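Local coordinates for protein tyrosinase (Aspergillus oryzae, PDB 6JU8) that probably catalyses the oxidation of L-tyrosine and L-dopa to L-dopaquinone by molecular oxygen at a dinuclear copper centre, at residues Arg108-Val111 and Thr112-Glu115; Asp285-Phe288 and Arg289-Thr293; His376-Ile379 and Asp380-Ala384. The protein carries 1 engineered substitution. One frame throughout, in Å; residues are numbered along the deposited sequence.

Each contact lies within one helix of the common central domain, contact 2 running just past the end of its own. Contacts 1 and 3 are buried near the middle of the chain, their centres about 11 Å apart; contact 2 is partly buried, with its centre about 20 Å from that of the chain. Helices 103-129 and 371-389 are joined where the R108 guanidinium of contact 1 meets D380 of contact 3 in a salt bridge (NE to OD1 2.7 Å). Contact 2 reaches helix 371-389 through apolar packing, L382 against T287 and L291. Threonine hydroxyls serve backbone carbonyls in each, but contact 3 also binds copper, whereas contact 2 has a salt bridge, D285 with R289, within its own helix.

Contact 1: Arg108-Val111 and Thr112-Glu115; sequences RVYV and TLYE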
loop_
_atom_site.group_PDB
_atom_site.type_symbol
_atom_site.label_atom_id
_atom_site.label_comp_id
_atom_site.label_asym_id
_atom_site.label_seq_id
_atom_site.Cartn_x
_atom_site.Cartn_y
_atom_site.Cartn_z
ATOM N N ARG A 108 7.579 -27.593 9.940
ATOM C CA ARG A 108 8.771 -27.416 10.759
ATOM C C ARG A 108 10.003 -27.557 9.881
ATOM O O ARG A 108 10.943 -26.749 9.975
ATOM C CB ARG A 108 8.775 -28.435 11.906
ATOM C CG ARG A 108 10.078 -28.385 12.729
ATOM C CD ARG A 108 9.927 -29.086 14.082
ATOM N NE ARG A 108 9.091 -28.307 14.986
ATOM C CZ ARG A 108 8.592 -28.712 16.136
ATOM N NH1 ARG A 108 8.826 -29.924 16.633
ATOM N NH2 ARG A 108 7.821 -27.876 16.835
ATOM N N VAL A 109 10.021 -28.591 9.024
ATOM C CA VAL A 109 11.178 -28.786 8.141
ATOM C C VAL A 109 11.252 -27.676 7.110
ATOM O O VAL A 109 12.345 -27.162 6.797
ATOM C CB VAL A 109 11.120 -30.171 7.469
ATOM C CG1 VAL A 109 12.351 -30.375 6.573
ATOM C CG2 VAL A 109 11.059 -31.326 8.467
ATOM N N TYR A 110 10.119 -27.250 6.553
ATOM C CA TYR A 110 10.109 -26.201 5.520
ATOM C C TYR A 110 10.699 -24.911 6.052
ATOM O O TYR A 110 11.523 -24.280 5.362
ATOM C CB TYR A 110 8.671 -25.986 5.074
ATOM C CG TYR A 110 8.446 -25.217 3.796
ATOM C CD1 TYR A 110 9.326 -25.242 2.727
ATOM C CD2 TYR A 110 7.277 -24.460 3.657
ATOM C CE1 TYR A 110 9.078 -24.543 1.556
ATOM C CE2 TYR A 110 6.988 -23.780 2.478
ATOM C CZ TYR A 110 7.907 -23.807 1.436
ATOM O OH TYR A 110 7.587 -23.115 0.288
ATOM N N VAL A 111 10.291 -24.510 7.261
ATOM C CA VAL A 111 10.815 -23.261 7.843
ATOM C C VAL A 111 12.321 -23.381 8.087
ATOM O O VAL A 111 13.068 -22.424 7.862
ATOM C CB VAL A 111 10.074 -22.936 9.142
ATOM C CG1 VAL A 111 10.735 -21.764 9.893
ATOM C CG2 VAL A 111 8.615 -22.589 8.854
ATOM N N THR A 112 12.783 -24.554 8.511
ATOM C CA THR A 112 14.205 -24.771 8.757
ATOM C C THR A 112 14.988 -24.712 7.450
ATOM O O THR A 112 16.104 -24.176 7.408
ATOM C CB THR A 112 14.409 -26.141 9.418
ATOM O OG1 THR A 112 13.791 -26.111 10.713
ATOM C CG2 THR A 112 15.883 -26.457 9.645
ATOM N N LEU A 113 14.448 -25.230 6.354
ATOM C CA LEU A 113 15.103 -25.098 5.052
ATOM C C LEU A 113 15.335 -23.623 4.728
ATOM O O LEU A 113 16.419 -23.226 4.307
ATOM C CB LEU A 113 14.246 -25.766 3.970
ATOM C CG LEU A 113 14.548 -25.455 2.515
ATOM C CD1 LEU A 113 15.959 -25.897 2.120
ATOM C CD2 LEU A 113 13.528 -26.093 1.575
ATOM N N TYR A 114 14.293 -22.806 4.881
ATOM C CA TYR A 114 14.386 -21.377 4.550
ATOM C C TYR A 114 15.457 -20.709 5.410
ATOM O O TYR A 114 16.294 -19.968 4.901
ATOM C CB TYR A 114 13.050 -20.734 4.813
ATOM C CG TYR A 114 12.794 -19.310 4.408
ATOM C CD1 TYR A 114 12.800 -18.900 3.087
ATOM C CD2 TYR A 114 12.480 -18.363 5.385
ATOM C CE1 TYR A 114 12.540 -17.589 2.716
ATOM C CE2 TYR A 114 12.195 -17.061 5.026
ATOM C CZ TYR A 114 12.231 -16.677 3.703
ATOM O OH TYR A 114 11.926 -15.382 3.371
ATOM N N GLU A 115 15.388 -20.987 6.709
ATOM C CA GLU A 115 16.378 -20.432 7.638
ATOM C C GLU A 115 17.802 -20.824 7.260
ATOM O O GLU A 115 18.725 -19.992 7.323
ATOM C CB GLU A 115 16.052 -20.920 9.049
ATOM C CG GLU A 115 16.996 -20.476 10.150
ATOM C CD GLU A 115 16.522 -21.013 11.490
ATOM O OE1 GLU A 115 16.049 -20.224 12.317
ATOM O OE2 GLU A 115 16.587 -22.252 11.684
#
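T112 turns its hydroxyl back onto the preceding turn of helix 103-129, where OG1 gives a 3.0 Å hydrogen bond to R108 O. The same carbonyl accepts T112 N at 3.2 Å, and the two donors arrive from opposite faces of its plane, so a single oxygen is gripped twice. A first torsion of -65° sets OG1 beside the backbone N, within reach of that oxygen, and leaves CG2 anti to that N. Threonine suits a buried helix because its short hydroxyl is satisfied within one turn. V109 O and V111 O receive L113 N and E115 N in ordinary helical bonds.

Packing is looser on the Y110 flank. L113 CD2 comes only to the edge of the Y110 ring, near its plane, and stays 4.4 Å from its CD1. This flank is no solvent side, since every residue here is buried: W106 and W373 border the Y110 ring. V111 faces H376, and Y110 touches copper ligand H71, which places this turn in the second shell of the dinuclear site. The backbone and T112 are thus satisfied within the turn, while R108 (to D380), Y110 (to L67 O) and E115 (to R23 and L147 N) tie the helix to other elements.

Contact 2: Asp285-Phe288 and Arg289-Thr293; sequences DMTF and RLLTT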
loop_
_atom_site.group_PDB
_atom_site.type_symbol
_atom_site.label_atom_id
_atom_site.label_comp_id
_atom_site.label_asym_id
_atom_site.label_seq_id
_atom_site.Cartn_x
_atom_site.Cartn_y
_atom_site.Cartn_z
ATOM N N ASP A 285 -7.189 -14.734 22.439
ATOM C CA ASP A 285 -7.810 -15.725 23.331
ATOM C C ASP A 285 -7.863 -17.104 22.701
ATOM O O ASP A 285 -7.707 -18.126 23.383
ATOM C CB ASP A 285 -9.206 -15.245 23.748
ATOM C CG ASP A 285 -9.763 -16.184 24.816
ATOM O OD1 ASP A 285 -9.072 -16.460 25.813
ATOM O OD2 ASP A 285 -10.905 -16.617 24.655
ATOM N N MET A 286 -8.130 -17.150 21.388
ATOM C CA MET A 286 -8.167 -18.476 20.738
ATOM C C MET A 286 -6.822 -19.161 20.859
ATOM O O MET A 286 -6.721 -20.382 21.070
ATOM C CB MET A 286 -8.572 -18.334 19.262
ATOM C CG MET A 286 -9.001 -19.649 18.654
ATOM S SD MET A 286 -10.618 -20.191 19.226
ATOM C CE MET A 286 -11.656 -19.285 18.056
ATOM N N THR A 287 -5.748 -18.389 20.732
ATOM C CA THR A 287 -4.382 -18.910 20.852
ATOM C C THR A 287 -4.117 -19.353 22.274
ATOM O O THR A 287 -3.533 -20.428 22.552
ATOM C CB THR A 287 -3.386 -17.827 20.379
ATOM O OG1 THR A 287 -3.663 -17.530 19.004
ATOM C CG2 THR A 287 -1.965 -18.363 20.444
ATOM N N PHE A 288 -4.527 -18.558 23.261
ATOM C CA PHE A 288 -4.452 -18.959 24.667
ATOM C C PHE A 288 -5.154 -20.278 24.919
ATOM O O PHE A 288 -4.603 -21.170 25.575
ATOM C CB PHE A 288 -5.058 -17.856 25.535
ATOM C CG PHE A 288 -4.987 -18.153 27.019
ATOM C CD1 PHE A 288 -3.806 -18.086 27.729
ATOM C CD2 PHE A 288 -6.137 -18.536 27.681
ATOM C CE1 PHE A 288 -3.757 -18.383 29.090
ATOM C CE2 PHE A 288 -6.100 -18.790 29.034
ATOM C CZ PHE A 288 -4.920 -18.716 29.769
ATOM N N ARG A 289 -6.369 -20.428 24.391
ATOM C CA ARG A 289 -7.109 -21.677 24.587
ATOM C C ARG A 289 -6.360 -22.850 23.951
ATOM O O ARG A 289 -6.342 -23.952 24.494
ATOM C CB ARG A 289 -8.492 -21.510 23.942
ATOM C CG ARG A 289 -9.403 -20.568 24.733
ATOM C CD ARG A 289 -10.739 -20.403 24.010
ATOM N NE ARG A 289 -11.565 -19.414 24.699
ATOM C CZ ARG A 289 -12.877 -19.438 24.800
ATOM N NH1 ARG A 289 -13.590 -20.404 24.237
ATOM N NH2 ARG A 289 -13.495 -18.473 25.462
ATOM N N LEU A 290 -5.735 -22.640 22.793
ATOM C CA LEU A 290 -4.984 -23.704 22.125
ATOM C C LEU A 290 -3.886 -24.232 23.020
ATOM O O LEU A 290 -3.630 -25.438 23.083
ATOM C CB LEU A 290 -4.355 -23.187 20.827
ATOM C CG LEU A 290 -3.510 -24.238 20.078
ATOM C CD1 LEU A 290 -4.369 -25.349 19.511
ATOM C CD2 LEU A 290 -2.691 -23.560 18.983
ATOM N N LEU A 291 -3.198 -23.312 23.698
ATOM C CA LEU A 291 -2.023 -23.667 24.479
ATOM C C LEU A 291 -2.355 -24.160 25.875
ATOM O O LEU A 291 -1.465 -24.747 26.523
ATOM C CB LEU A 291 -1.087 -22.442 24.573
ATOM C CG LEU A 291 -0.566 -21.912 23.240
ATOM C CD1 LEU A 291 0.274 -20.675 23.454
ATOM C CD2 LEU A 291 0.224 -22.985 22.468
ATOM N N THR A 292 -3.583 -23.933 26.359
ATOM C CA THR A 292 -3.878 -24.228 27.756
ATOM C C THR A 292 -5.024 -25.213 27.940
ATOM O O THR A 292 -5.248 -25.635 29.082
ATOM C CB THR A 292 -4.226 -22.943 28.531
ATOM O OG1 THR A 292 -5.367 -22.311 27.940
ATOM C CG2 THR A 292 -3.055 -21.973 28.515
ATOM N N THR A 293 -5.749 -25.583 26.896
ATOM C CA THR A 293 -6.852 -26.541 27.053
ATOM C C THR A 293 -6.293 -27.919 27.349
ATOM O O THR A 293 -5.517 -28.463 26.570
ATOM C CB THR A 293 -7.745 -26.569 25.801
ATOM O OG1 THR A 293 -8.409 -25.305 25.638
ATOM C CG2 THR A 293 -8.840 -27.624 25.925
#
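D285 and R289, one turn apart on helix 283-292, form a salt bridge in which R289 NE donates to D285 OD2 at 2.9 Å. R289 NH2 adds a weak bond to the same oxygen at 3.3 Å. The groups do not lie flat together: carboxylate and guanidinium planes stand 88° apart, and NE meets OD2 from above the carboxylate plane. Rotation about the first bond of R289 (-72°) places CG beside its backbone N, close to D285 O, and the extended chain beyond runs back along the helix toward the acid. Arginine fits because it has further N-H groups to spend; NH1 goes to D278 and to N324 O.

A second i to i+4 pair, F288 and T292, sets a methyl over a ring. T292 CG2 sits over one face of the F288 ring in a CH-pi contact, 4.0 Å from the centroid, while OG1 lies above the same ring toward the rim. The first torsion of T292, 59°, puts OG1 between the backbone N and the carbonyl carbon, whence it donates to F288 O at 2.7 Å from above the carbonyl plane. I452 and Y456 of helix 448-456 also touch the F288 side chain. T293, where the chain leaves helical geometry, repeats the device: its OG1 reaches R289 O at 2.7 Å and its N bonds there too, from opposite faces of the carbonyl plane.

On the inner flank M286 and L290 present apolar side chains to I331 of helix 328-340. The chemistry implies a helix in whose final turn the F288 and R289 carbonyls are held by threonine hydroxyls, the hydroxyl at F288 O supplementing a weak backbone bond from T292 N, with charge compensated along its partly exposed side.

Contact 3: His376-Ile379 and Asp380-Ala384; sequences HCNI and DRLTA. With CU (copper (II) ion), chain D.
The N378 amide and the R381 guanidinium lie only 22° from parallel. R381 NH1 donates to N378 OD1 at 3.0 Å, in the amide's own carbonyl plane and on a lone pair, though OD1, at the guanidinium edge, is tilted from that group's plane. Water 1, at the guanidinium edge and in its plane, accepts N378 ND2 at 2.9 Å. These residues belong to helix 371-389 of the four-helix bundle that holds the type 3 dinuclear copper site of tyrosinases. The H376 ring is stacked with that of H107, a ligand of the other copper, and also meets those of F372 and H332.

R381 runs extended to NE, then turns about CD-NE, which brings NH1 round to the asparagine; its NH2 goes to Y456 OH. Asparagine suits this place because one flat group both accepts and donates. L382 CD1 lies 4.0 Å from N378 ND2 and 4.2 Å from I379 CD1. T383 OG1 and N both grip I379 O, each at 3.0 Å, which settles the hydroxyl inside a buried helix.

H332 and H336 complete the protein ligands of the copper; H376 NE2 binds it at 1.9 Å, and water 2 stands 2.3 Å from the metal.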
loop_
_atom_site.group_PDB
_atom_site.type_symbol
_atom_site.label_atom_id
_atom_site.label_comp_id
_atom_site.label_asym_id
_atom_site.label_seq_id
_atom_site.Cartn_x
_atom_site.Cartn_y
_atom_site.Cartn_z
ATOM N N HIS A 376 4.670 -18.995 9.660
ATOM C CA HIS A 376 4.962 -20.391 9.967
ATOM C C HIS A 376 6.031 -20.541 11.030
ATOM O O HIS A 376 6.023 -21.541 11.751
ATOM C CB HIS A 376 5.331 -21.149 8.674
ATOM C CG HIS A 376 4.040 -21.695 8.099
ATOM N ND1 HIS A 376 3.435 -22.797 8.663
ATOM C CD2 HIS A 376 3.184 -21.223 7.168
ATOM C CE1 HIS A 376 2.286 -23.017 8.048
ATOM N NE2 HIS A 376 2.097 -22.063 7.116
ATOM N N CYS A 377 6.913 -19.569 11.205
ATOM C CA CYS A 377 7.835 -19.625 12.323
ATOM C C CYS A 377 7.070 -19.567 13.642
ATOM O O CYS A 377 7.351 -20.362 14.572
ATOM C CB CYS A 377 8.911 -18.535 12.142
ATOM S SG CYS A 377 10.238 -18.822 13.356
ATOM N N ASN A 378 6.028 -18.735 13.741
ATOM C CA ASN A 378 5.216 -18.768 14.957
ATOM C C ASN A 378 4.369 -20.028 15.062
ATOM O O ASN A 378 4.159 -20.525 16.176
ATOM C CB ASN A 378 4.287 -17.544 15.083
ATOM C CG ASN A 378 3.814 -17.401 16.521
ATOM O OD1 ASN A 378 4.632 -17.500 17.455
ATOM N ND2 ASN A 378 2.528 -17.194 16.744
ATOM N N ILE A 379 3.878 -20.585 13.955
ATOM C CA ILE A 379 3.151 -21.864 14.054
ATOM C C ILE A 379 4.086 -22.940 14.593
ATOM O O ILE A 379 3.665 -23.788 15.402
ATOM C CB ILE A 379 2.527 -22.221 12.705
ATOM C CG1 ILE A 379 1.490 -21.163 12.291
ATOM C CG2 ILE A 379 1.958 -23.636 12.688
ATOM C CD1 ILE A 379 0.355 -20.991 13.292
ATOM N N ASP A 380 5.356 -22.899 14.189
ATOM C CA ASP A 380 6.347 -23.835 14.730
ATOM C C ASP A 380 6.550 -23.636 16.223
ATOM O O ASP A 380 6.650 -24.607 16.991
ATOM C CB ASP A 380 7.687 -23.660 13.985
ATOM C CG ASP A 380 8.585 -24.839 14.339
ATOM O OD1 ASP A 380 8.222 -25.956 13.914
ATOM O OD2 ASP A 380 9.595 -24.657 15.053
ATOM N N ARG A 381 6.626 -22.377 16.644
ATOM C CA ARG A 381 6.752 -22.014 18.069
ATOM C C ARG A 381 5.553 -22.498 18.883
ATOM O O ARG A 381 5.709 -23.050 19.977
ATOM C CB ARG A 381 6.932 -20.490 18.141
ATOM C CG ARG A 381 6.979 -19.964 19.594
ATOM C CD ARG A 381 7.358 -18.471 19.550
ATOM N NE ARG A 381 7.121 -17.821 20.830
ATOM C CZ ARG A 381 5.933 -17.340 21.210
ATOM N NH1 ARG A 381 4.868 -17.455 20.411
ATOM N NH2 ARG A 381 5.788 -16.767 22.392
ATOM N N LEU A 382 4.344 -22.284 18.354
ATOM C CA LEU A 382 3.145 -22.751 19.050
ATOM C C LEU A 382 3.160 -24.269 19.183
ATOM O O LEU A 382 2.786 -24.821 20.216
ATOM C CB LEU A 382 1.889 -22.311 18.306
ATOM C CG LEU A 382 1.604 -20.796 18.342
ATOM C CD1 LEU A 382 0.407 -20.483 17.464
ATOM C CD2 LEU A 382 1.395 -20.305 19.770
ATOM N N THR A 383 3.632 -24.952 18.146
ATOM C CA THR A 383 3.793 -26.408 18.215
ATOM C C THR A 383 4.778 -26.755 19.326
ATOM O O THR A 383 4.518 -27.686 20.122
ATOM C CB THR A 383 4.237 -26.986 16.875
ATOM O OG1 THR A 383 3.245 -26.669 15.885
ATOM C CG2 THR A 383 4.306 -28.507 16.953
ATOM N N ALA A 384 5.933 -26.090 19.373
ATOM C CA ALA A 384 6.938 -26.387 20.401
ATOM C C ALA A 384 6.400 -26.101 21.780
ATOM O O ALA A 384 6.641 -26.862 22.730
ATOM C CB ALA A 384 8.187 -25.539 20.113
HETATM CU CU CU D . 0.514 -21.602 6.258
HETATM O O HOH W 1 1.594 -16.705 19.497
HETATM O O HOH W 2 0.685 -23.262 4.717
#